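Flagellar basal body protein (Helicobacter pylori, PDB 5NPY) probably builds part of the flagellar hook, the curved tube that is thought to couple the rotary motor to the filament. Local coordinates at residues 377-382 against 396-401; 203-208 against 353-358. All blocks are in the same frame, centred on the assembly; numbering follows the deposited sequence.

Overall arrangement
Interaction 1 (377-382 with 396-401) and interaction 2 (203-208 with 353-358) belong to one antiparallel sheet, with centres about 10 Å apart. Strands 346-364 and 370-381, one from each contact, pair with each other, so the pairing 204-207, 346-364, 370-381, 396-406 runs through both. Probable backbone hydrogen bonds join the two contacts: Tyr377 N to Tyr357 O at 2.7 Å and Met379 N to Pro355 O at 3.0 Å. The tris-hydroxymethyl-methyl-ammonium ion is held directly by interaction 1, through Thr380, Thr397 and Glu399. Interaction 2 does not touch the ion; its Ile354 side chain is about 9 Å from it.

Interaction 1: residues 377-382 against 396-401; sequences YYMTNS and QTWEVK. With 144 (tris-hydroxymethyl-methyl-ammonium), chain B.
In both Thr380 (chi1 58°) and Thr397 (chi1 66°) the hydroxyl is set between the backbone N and the carbonyl carbon, and this turns the two oxygens to each other across the strands. Thr397 OG1 donates to Thr380 OG1 at 2.6 Å. Thr380 OG1 in turn donates to O3 of the tris-hydroxymethyl-methyl-ammonium ion at 2.9 Å, and O3 donates to Glu399 OE2 at 2.7 Å, forming a relay of hydroxyls that ends on a carboxylate. A weak bond from the ion's O4 reaches Thr397 OG1. The register shifts by one residue here, a classic beta bulge: Thr380 and Asn381 both face Thr397, whose carbonyl O takes a nearly straight bond from Thr380 N (3.0 Å, 176°) and a weak one from Asn381 N. Before the bulge, Tyr378 and Glu399 form a regular antiparallel hydrogen-bonded pair. On the sheet face bearing Tyr377, Met379, Trp398 and Val400, Met379 CB sits over the centre of the indole six-membered ring, 3.8 Å from its centroid, while SD meets it obliquely, a Met-aromatic contact. Val400 CG1 lies over the Tyr377 ring face, offset toward the rim, and CG2 touches Tyr377 CD1 at 3.5 Å. Tyr377 OH hydrogen-bonds to Thr359 OG1.

Interaction 2: residues 203-208 against 353-358; sequences DHLKGV and KIPYYS
Lys206 lays its aliphatic chain over the ring of Tyr356, with CG 3.5 Å from the ring centroid and 17° off the normal, a CH-pi contact over the face. The tyrosine CG stands anti to its own backbone N, which carries the ring out beneath the lysine; the lysine chain bends at chi2, and its CE then passes Tyr356 CE1 at 3.7 Å. Beside this pair the backbones are firmly joined. Lys206 and Ile354 form an antiparallel hydrogen-bonded pair, Ile354 N to Lys206 O at 2.8 Å and Lys206 N to Ile354 O at 3.0 Å. Val208 CG2 packs on Ile354 CB at about a right angle between the side chains, and Leu205 CD2 rests 4.1 Å from Pro355 CD.

The His204 end is looser. Tyr356 N reaches His204 O at 3.0 Å, but the N-H...O angle is only 139° and the donor stands well above the carbonyl plane. A water bridges the strands here, accepting from His204 N and donating to Tyr356 O at 2.6 Å. His204 is exposed to solvent, and its ring meets that of Tyr357 obliquely, CD2 to CD1 at 3.7 Å.

Strand 204-207 pairs with strand 346-364, the N-to-C directions of the short segments being 121° apart, well short of exactly antiparallel. Tyr356 OH hydrogen-bonds to Glu376 OE2 and Lys353 NZ to Asn237 OD1, tying both side chains to other parts of the chain. Immediately after the contact comes helix 209-212, while on the other flank of 353-358 lies strand 370-381, where Ile354 touches Tyr378 and Pro355 touches Met379.

Interaction 1: residues 377-382 against 396-401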
ATOM      1  N   TYR A 377      -4.321   7.152 -13.360  1.00 28.83           N
ATOM      2  CA  TYR A 377      -3.482   8.338 -13.192  1.00 18.87           C
ATOM      3  C   TYR A 377      -3.295   9.020 -14.542  1.00 24.12           C
ATOM      4  O   TYR A 377      -2.961   8.363 -15.542  1.00 13.95           O
ATOM      5  CB  TYR A 377      -2.105   7.958 -12.603  1.00 15.69           C
ATOM      6  CG  TYR A 377      -2.138   7.096 -11.329  1.00 17.02           C
ATOM      7  CD1 TYR A 377      -1.719   7.614 -10.098  1.00 14.98           C
ATOM      8  CD2 TYR A 377      -2.573   5.758 -11.365  1.00 23.51           C
ATOM      9  CE1 TYR A 377      -1.748   6.834  -8.923  1.00 14.80           C
ATOM     10  CE2 TYR A 377      -2.584   4.978 -10.215  1.00 13.61           C
ATOM     11  CZ  TYR A 377      -2.181   5.524  -8.985  1.00 13.46           C
ATOM     12  OH  TYR A 377      -2.206   4.761  -7.822  1.00 13.43           O
ATOM     13  N   TYR A 378      -3.498  10.333 -14.570  1.00 25.68           N
ATOM     14  CA  TYR A 378      -3.320  11.134 -15.772  1.00 17.25           C
ATOM     15  C   TYR A 378      -2.388  12.279 -15.421  1.00 21.48           C
ATOM     16  O   TYR A 378      -2.657  13.012 -14.465  1.00 31.96           O
ATOM     17  CB  TYR A 378      -4.655  11.670 -16.287  1.00 20.93           C
ATOM     18  CG  TYR A 378      -5.747  10.621 -16.430  1.00 23.98           C
ATOM     19  CD1 TYR A 378      -6.679  10.406 -15.419  1.00 21.04           C
ATOM     20  CD2 TYR A 378      -5.856   9.863 -17.574  1.00 14.39           C
ATOM     21  CE1 TYR A 378      -7.685   9.441 -15.547  1.00 24.46           C
ATOM     22  CE2 TYR A 378      -6.835   8.899 -17.707  1.00 25.91           C
ATOM     23  CZ  TYR A 378      -7.744   8.694 -16.692  1.00 29.15           C
ATOM     24  OH  TYR A 378      -8.712   7.738 -16.836  1.00 38.61           O
ATOM     25  N   MET A 379      -1.299  12.441 -16.184  1.00 26.09           N
ATOM     26  CA  MET A 379      -0.309  13.485 -15.891  1.00 17.31           C
ATOM     27  C   MET A 379      -0.743  14.826 -16.449  1.00 17.13           C
ATOM     28  O   MET A 379      -1.125  14.931 -17.614  1.00 16.72           O
ATOM     29  CB  MET A 379       1.062  13.146 -16.454  1.00 17.02           C
ATOM     30  CG  MET A 379       2.165  14.051 -15.906  1.00 20.78           C
ATOM     31  SD  MET A 379       3.789  13.376 -16.397  1.00 26.61           S
ATOM     32  CE  MET A 379       4.185  14.417 -17.778  1.00 22.10           C
ATOM     33  N   THR A 380      -0.641  15.860 -15.626  1.00 15.70           N
ATOM     34  CA  THR A 380      -1.197  17.155 -15.977  1.00 18.26           C
ATOM     35  C   THR A 380      -0.164  18.259 -16.033  1.00 13.71           C
ATOM     36  O   THR A 380      -0.412  19.278 -16.685  1.00 24.69           O
ATOM     37  CB  THR A 380      -2.287  17.566 -14.965  1.00 14.27           C
ATOM     38  OG1 THR A 380      -1.712  17.591 -13.639  1.00 19.59           O
ATOM     39  CG2 THR A 380      -3.450  16.576 -14.988  1.00 13.84           C
ATOM     40  N   ASN A 381       0.960  18.098 -15.353  1.00 13.61           N
ATOM     41  CA  ASN A 381       1.972  19.129 -15.258  1.00 13.76           C
ATOM     42  C   ASN A 381       3.335  18.472 -15.136  1.00 13.53           C
ATOM     43  O   ASN A 381       3.499  17.524 -14.364  1.00 17.45           O
ATOM     44  CB  ASN A 381       1.753  20.052 -14.050  1.00 16.36           C
ATOM     45  CG  ASN A 381       2.569  21.311 -14.148  1.00 13.66           C
ATOM     46  OD1 ASN A 381       2.292  22.171 -14.976  1.00 16.66           O
ATOM     47  ND2 ASN A 381       3.606  21.409 -13.332  1.00 25.27           N
ATOM     48  N   SER A 382       4.308  18.983 -15.876  1.00 13.58           N
ATOM     49  CA  SER A 382       5.655  18.439 -15.791  1.00 18.69           C
ATOM     50  C   SER A 382       6.576  19.456 -15.124  1.00 23.02           C
ATOM     51  O   SER A 382       6.352  20.671 -15.205  1.00 21.28           O
ATOM     52  CB  SER A 382       6.176  18.053 -17.178  1.00 15.53           C
ATOM     53  OG  SER A 382       6.532  19.212 -17.893  1.00 21.70           O
ATOM     54  N   GLN A 396       5.704  18.550 -10.604  1.00 16.30           N
ATOM     55  CA  GLN A 396       5.018  17.594 -11.458  1.00 13.34           C
ATOM     56  C   GLN A 396       3.762  17.113 -10.751  1.00 22.78           C
ATOM     57  O   GLN A 396       3.771  16.863  -9.541  1.00 13.27           O
ATOM     58  CB  GLN A 396       5.918  16.411 -11.788  1.00 24.73           C
ATOM     59  CG  GLN A 396       5.156  15.159 -12.147  1.00 30.06           C
ATOM     60  CD  GLN A 396       5.962  14.248 -13.013  1.00 48.90           C
ATOM     61  OE1 GLN A 396       6.685  14.706 -13.906  1.00 54.86           O
ATOM     62  NE2 GLN A 396       5.855  12.936 -12.763  1.00 49.87           N
ATOM     63  N   THR A 397       2.664  17.013 -11.498  1.00 19.20           N
ATOM     64  CA  THR A 397       1.406  16.592 -10.896  1.00 24.40           C
ATOM     65  C   THR A 397       0.702  15.599 -11.797  1.00 13.37           C
ATOM     66  O   THR A 397       0.786  15.671 -13.025  1.00 25.42           O
ATOM     67  CB  THR A 397       0.411  17.778 -10.581  1.00 15.00           C
ATOM     68  OG1 THR A 397      -0.048  18.390 -11.791  1.00 13.53           O
ATOM     69  CG2 THR A 397       1.071  18.809  -9.701  1.00 13.46           C
ATOM     70  N   TRP A 398      -0.034  14.708 -11.156  1.00 18.00           N
ATOM     71  CA  TRP A 398      -0.967  13.796 -11.798  1.00 26.64           C
ATOM     72  C   TRP A 398      -2.322  13.973 -11.134  1.00 14.16           C
ATOM     73  O   TRP A 398      -2.389  14.230  -9.932  1.00 22.12           O
ATOM     74  CB  TRP A 398      -0.508  12.325 -11.662  1.00 19.92           C
ATOM     75  CG  TRP A 398       0.825  12.030 -12.253  1.00 27.95           C
ATOM     76  CD1 TRP A 398       2.015  12.607 -11.925  1.00 25.87           C
ATOM     77  CD2 TRP A 398       1.124  11.034 -13.254  1.00 29.85           C
ATOM     78  NE1 TRP A 398       3.037  12.034 -12.662  1.00 23.99           N
ATOM     79  CE2 TRP A 398       2.512  11.077 -13.487  1.00 15.07           C
ATOM     80  CE3 TRP A 398       0.346  10.116 -13.975  1.00 30.15           C
ATOM     81  CZ2 TRP A 398       3.139  10.255 -14.420  1.00 18.57           C
ATOM     82  CZ3 TRP A 398       0.968   9.293 -14.886  1.00 24.01           C
ATOM     83  CH2 TRP A 398       2.356   9.365 -15.102  1.00 17.75           C
ATOM     84  N   GLU A 399      -3.401  13.819 -11.906  1.00 13.61           N
ATOM     85  CA  GLU A 399      -4.746  13.725 -11.337  1.00 19.59           C
ATOM     86  C   GLU A 399      -5.191  12.270 -11.319  1.00 29.43           C
ATOM     87  O   GLU A 399      -5.193  11.600 -12.368  1.00 18.06           O
ATOM     88  CB  GLU A 399      -5.769  14.565 -12.108  1.00 16.93           C
ATOM     89  CG  GLU A 399      -5.411  16.027 -12.133  1.00 28.32           C
ATOM     90  CD  GLU A 399      -6.587  16.918 -12.431  1.00 29.45           C
ATOM     91  OE1 GLU A 399      -7.731  16.510 -12.148  1.00 27.40           O
ATOM     92  OE2 GLU A 399      -6.357  18.030 -12.936  1.00 20.19           O
ATOM     93  N   VAL A 400      -5.622  11.809 -10.139  1.00 28.86           N
ATOM     94  CA  VAL A 400      -5.914  10.400  -9.876  1.00 23.34           C
ATOM     95  C   VAL A 400      -7.417  10.190  -9.657  1.00 29.74           C
ATOM     96  O   VAL A 400      -8.032  10.834  -8.797  1.00 25.17           O
ATOM     97  CB  VAL A 400      -5.115   9.899  -8.661  1.00 27.69           C
ATOM     98  CG1 VAL A 400      -5.366   8.418  -8.446  1.00 13.63           C
ATOM     99  CG2 VAL A 400      -3.569  10.291  -8.765  1.00 13.46           C
ATOM    100  N   LYS A 401      -7.983   9.232 -10.383  1.00 21.92           N
ATOM    101  CA  LYS A 401      -9.397   8.864 -10.340  1.00 19.55           C
ATOM    102  C   LYS A 401      -9.495   7.497  -9.670  1.00 25.48           C
ATOM    103  O   LYS A 401      -9.046   6.501 -10.244  1.00 17.21           O
ATOM    104  CB  LYS A 401      -9.939   8.838 -11.773  1.00 26.48           C
ATOM    105  CG  LYS A 401     -11.198   8.030 -12.048  1.00 29.45           C
ATOM    106  CD  LYS A 401     -11.431   7.906 -13.566  1.00 28.37           C
ATOM    107  CE  LYS A 401     -12.921   7.808 -13.882  1.00 43.00           C
ATOM    108  NZ  LYS A 401     -13.209   8.068 -15.315  1.00 52.94           N
TER
HETATM  109  C1  144 B 701      -3.459  22.365 -11.306  1.00 20.73           C
HETATM  110  N   144 B 701      -3.389  21.206 -12.195  1.00 43.65           N
HETATM  111  C2  144 B 701      -3.823  21.588 -13.539  1.00 53.39           C
HETATM  112  O2  144 B 701      -5.221  21.648 -13.688  1.00 46.49           O
HETATM  113  C3  144 B 701      -4.251  20.139 -11.699  1.00 43.42           C
HETATM  114  O3  144 B 701      -3.878  18.900 -12.258  1.00 13.85           O
HETATM  115  C4  144 B 701      -2.033  20.645 -12.322  1.00 33.63           C
HETATM  116  O4  144 B 701      -0.965  21.293 -11.667  1.00 32.51           O
HETATM  117  O   HOH W   1     -11.532   9.761 -16.691  1.00 41.71           O

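Interaction 2: residues 203-208 against 353-358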
ATOM      1  N   ASP A 203       6.301   6.021 -19.459  1.00 26.33           N
ATOM      2  CA  ASP A 203       5.892   4.634 -19.634  1.00 35.05           C
ATOM      3  C   ASP A 203       4.660   4.365 -20.495  1.00 41.38           C
ATOM      4  O   ASP A 203       4.767   3.784 -21.578  1.00 55.88           O
ATOM      5  CB  ASP A 203       5.593   3.974 -18.289  1.00 48.01           C
ATOM      6  CG  ASP A 203       6.821   3.434 -17.597  1.00 54.73           C
ATOM      7  OD1 ASP A 203       6.621   2.544 -16.734  1.00 52.86           O
ATOM      8  OD2 ASP A 203       7.956   3.894 -17.887  1.00 49.89           O
ATOM      9  N   HIS A 204       3.481   4.748 -20.011  1.00 30.72           N
ATOM     10  CA  HIS A 204       2.235   4.350 -20.645  1.00 31.92           C
ATOM     11  C   HIS A 204       1.536   5.634 -21.043  1.00 26.58           C
ATOM     12  O   HIS A 204       1.708   6.678 -20.414  1.00 24.58           O
ATOM     13  CB  HIS A 204       1.285   3.486 -19.804  1.00 29.15           C
ATOM     14  CG  HIS A 204       1.945   2.308 -19.151  1.00 28.46           C
ATOM     15  ND1 HIS A 204       1.834   1.024 -19.641  1.00 28.83           N
ATOM     16  CD2 HIS A 204       2.722   2.223 -18.044  1.00 25.37           C
ATOM     17  CE1 HIS A 204       2.514   0.199 -18.864  1.00 36.73           C
ATOM     18  NE2 HIS A 204       3.064   0.904 -17.889  1.00 36.28           N
ATOM     19  N   LEU A 205       0.759   5.545 -22.118  1.00 30.34           N
ATOM     20  CA  LEU A 205      -0.031   6.651 -22.623  1.00 28.81           C
ATOM     21  C   LEU A 205      -1.445   6.161 -22.894  1.00 34.65           C
ATOM     22  O   LEU A 205      -1.673   4.975 -23.158  1.00 37.60           O
ATOM     23  CB  LEU A 205       0.561   7.231 -23.905  1.00 20.87           C
ATOM     24  CG  LEU A 205       1.923   7.906 -23.754  1.00 29.38           C
ATOM     25  CD1 LEU A 205       2.714   7.832 -25.093  1.00 17.82           C
ATOM     26  CD2 LEU A 205       1.767   9.381 -23.254  1.00 17.69           C
ATOM     27  N   LYS A 206      -2.392   7.089 -22.795  1.00 28.80           N
ATOM     28  CA  LYS A 206      -3.758   6.886 -23.231  1.00 25.74           C
ATOM     29  C   LYS A 206      -4.163   8.064 -24.111  1.00 38.21           C
ATOM     30  O   LYS A 206      -3.638   9.181 -23.979  1.00 24.04           O
ATOM     31  CB  LYS A 206      -4.742   6.770 -22.044  1.00 26.33           C
ATOM     32  CG  LYS A 206      -4.753   5.449 -21.306  1.00 31.82           C
ATOM     33  CD  LYS A 206      -5.778   4.472 -21.855  1.00 30.34           C
ATOM     34  CE  LYS A 206      -5.762   3.168 -21.051  1.00 38.33           C
ATOM     35  NZ  LYS A 206      -5.436   1.933 -21.832  1.00 38.64           N
ATOM     36  N   GLY A 207      -5.098   7.800 -25.018  1.00 34.16           N
ATOM     37  CA  GLY A 207      -5.733   8.886 -25.718  1.00 39.53           C
ATOM     38  C   GLY A 207      -6.208   9.897 -24.697  1.00 37.21           C
ATOM     39  O   GLY A 207      -6.699   9.538 -23.618  1.00 26.22           O
ATOM     40  N   VAL A 208      -6.037  11.175 -25.021  1.00 29.19           N
ATOM     41  CA  VAL A 208      -6.359  12.207 -24.063  1.00 29.60           C
ATOM     42  C   VAL A 208      -7.866  12.281 -23.807  1.00 32.47           C
ATOM     43  O   VAL A 208      -8.282  12.831 -22.781  1.00 27.20           O
ATOM     44  CB  VAL A 208      -5.741  13.527 -24.567  1.00 29.93           C
ATOM     45  CG1 VAL A 208      -6.657  14.221 -25.589  1.00 26.26           C
ATOM     46  CG2 VAL A 208      -5.367  14.411 -23.390  1.00 28.33           C
ATOM     47  N   LYS A 353      -2.158  12.274 -26.903  1.00 21.38           N
ATOM     48  CA  LYS A 353      -2.175  11.318 -25.804  1.00 19.38           C
ATOM     49  C   LYS A 353      -1.598  11.953 -24.546  1.00 23.12           C
ATOM     50  O   LYS A 353      -0.879  12.955 -24.597  1.00 14.69           O
ATOM     51  CB  LYS A 353      -1.383  10.042 -26.133  1.00 35.49           C
ATOM     52  CG  LYS A 353      -1.968   9.198 -27.255  1.00 39.31           C
ATOM     53  CD  LYS A 353      -1.211   7.891 -27.423  1.00 33.93           C
ATOM     54  CE  LYS A 353      -1.773   7.092 -28.579  1.00 35.79           C
ATOM     55  NZ  LYS A 353      -0.772   6.147 -29.093  1.00 34.47           N
ATOM     56  N   ILE A 354      -1.889  11.316 -23.414  1.00 29.21           N
ATOM     57  CA  ILE A 354      -1.552  11.818 -22.085  1.00 21.94           C
ATOM     58  C   ILE A 354      -0.844  10.710 -21.307  1.00 21.39           C
ATOM     59  O   ILE A 354      -1.230   9.537 -21.402  1.00 31.81           O
ATOM     60  CB  ILE A 354      -2.817  12.302 -21.354  1.00 29.27           C
ATOM     61  CG1 ILE A 354      -2.474  13.071 -20.065  1.00 23.55           C
ATOM     62  CG2 ILE A 354      -3.782  11.117 -21.078  1.00 14.53           C
ATOM     63  CD1 ILE A 354      -3.698  13.763 -19.430  1.00 26.61           C
ATOM     64  N   PRO A 355       0.202  11.024 -20.548  1.00 23.89           N
ATOM     65  CA  PRO A 355       0.862   9.983 -19.738  1.00 18.09           C
ATOM     66  C   PRO A 355      -0.086   9.418 -18.679  1.00 22.86           C
ATOM     67  O   PRO A 355      -0.893  10.138 -18.085  1.00 18.16           O
ATOM     68  CB  PRO A 355       2.064  10.714 -19.116  1.00 15.03           C
ATOM     69  CG  PRO A 355       2.332  11.897 -20.066  1.00 14.98           C
ATOM     70  CD  PRO A 355       0.938  12.302 -20.561  1.00 16.92           C
ATOM     71  N   TYR A 356       0.017   8.108 -18.457  1.00 25.18           N
ATOM     72  CA  TYR A 356      -1.048   7.325 -17.845  1.00 17.68           C
ATOM     73  C   TYR A 356      -0.440   6.276 -16.929  1.00 20.50           C
ATOM     74  O   TYR A 356       0.712   5.874 -17.100  1.00 23.60           O
ATOM     75  CB  TYR A 356      -1.927   6.655 -18.920  1.00 17.55           C
ATOM     76  CG  TYR A 356      -3.039   5.781 -18.366  1.00 22.33           C
ATOM     77  CD1 TYR A 356      -2.930   4.396 -18.336  1.00 24.35           C
ATOM     78  CD2 TYR A 356      -4.209   6.355 -17.871  1.00 30.57           C
ATOM     79  CE1 TYR A 356      -3.971   3.600 -17.834  1.00 23.38           C
ATOM     80  CE2 TYR A 356      -5.226   5.586 -17.363  1.00 23.87           C
ATOM     81  CZ  TYR A 356      -5.117   4.222 -17.346  1.00 24.85           C
ATOM     82  OH  TYR A 356      -6.177   3.494 -16.848  1.00 30.70           O
ATOM     83  N   TYR A 357      -1.224   5.846 -15.935  1.00 23.63           N
ATOM     84  CA  TYR A 357      -0.914   4.630 -15.186  1.00 16.26           C
ATOM     85  C   TYR A 357      -2.177   4.179 -14.460  1.00 20.10           C
ATOM     86  O   TYR A 357      -3.169   4.907 -14.391  1.00 29.41           O
ATOM     87  CB  TYR A 357       0.256   4.830 -14.209  1.00 18.14           C
ATOM     88  CG  TYR A 357       0.848   3.509 -13.718  1.00 17.43           C
ATOM     89  CD1 TYR A 357       1.219   2.524 -14.628  1.00 14.02           C
ATOM     90  CD2 TYR A 357       1.003   3.242 -12.362  1.00 22.18           C
ATOM     91  CE1 TYR A 357       1.754   1.305 -14.205  1.00 18.26           C
ATOM     92  CE2 TYR A 357       1.533   2.030 -11.911  1.00 13.75           C
ATOM     93  CZ  TYR A 357       1.912   1.063 -12.857  1.00 26.27           C
ATOM     94  OH  TYR A 357       2.436  -0.143 -12.481  1.00 22.93           O
ATOM     95  N   SER A 358      -2.135   2.953 -13.937  1.00 21.20           N
ATOM     96  CA  SER A 358      -3.251   2.387 -13.187  1.00 19.37           C
ATOM     97  C   SER A 358      -2.715   1.391 -12.168  1.00 23.81           C
ATOM     98  O   SER A 358      -1.732   0.694 -12.429  1.00 32.80           O
ATOM     99  CB  SER A 358      -4.275   1.703 -14.099  1.00 22.43           C
ATOM    100  OG  SER A 358      -3.652   0.673 -14.822  1.00 29.11           O
TER
HETATM  101  O   HOH W   2       3.255   5.421 -16.848  1.00 29.18           O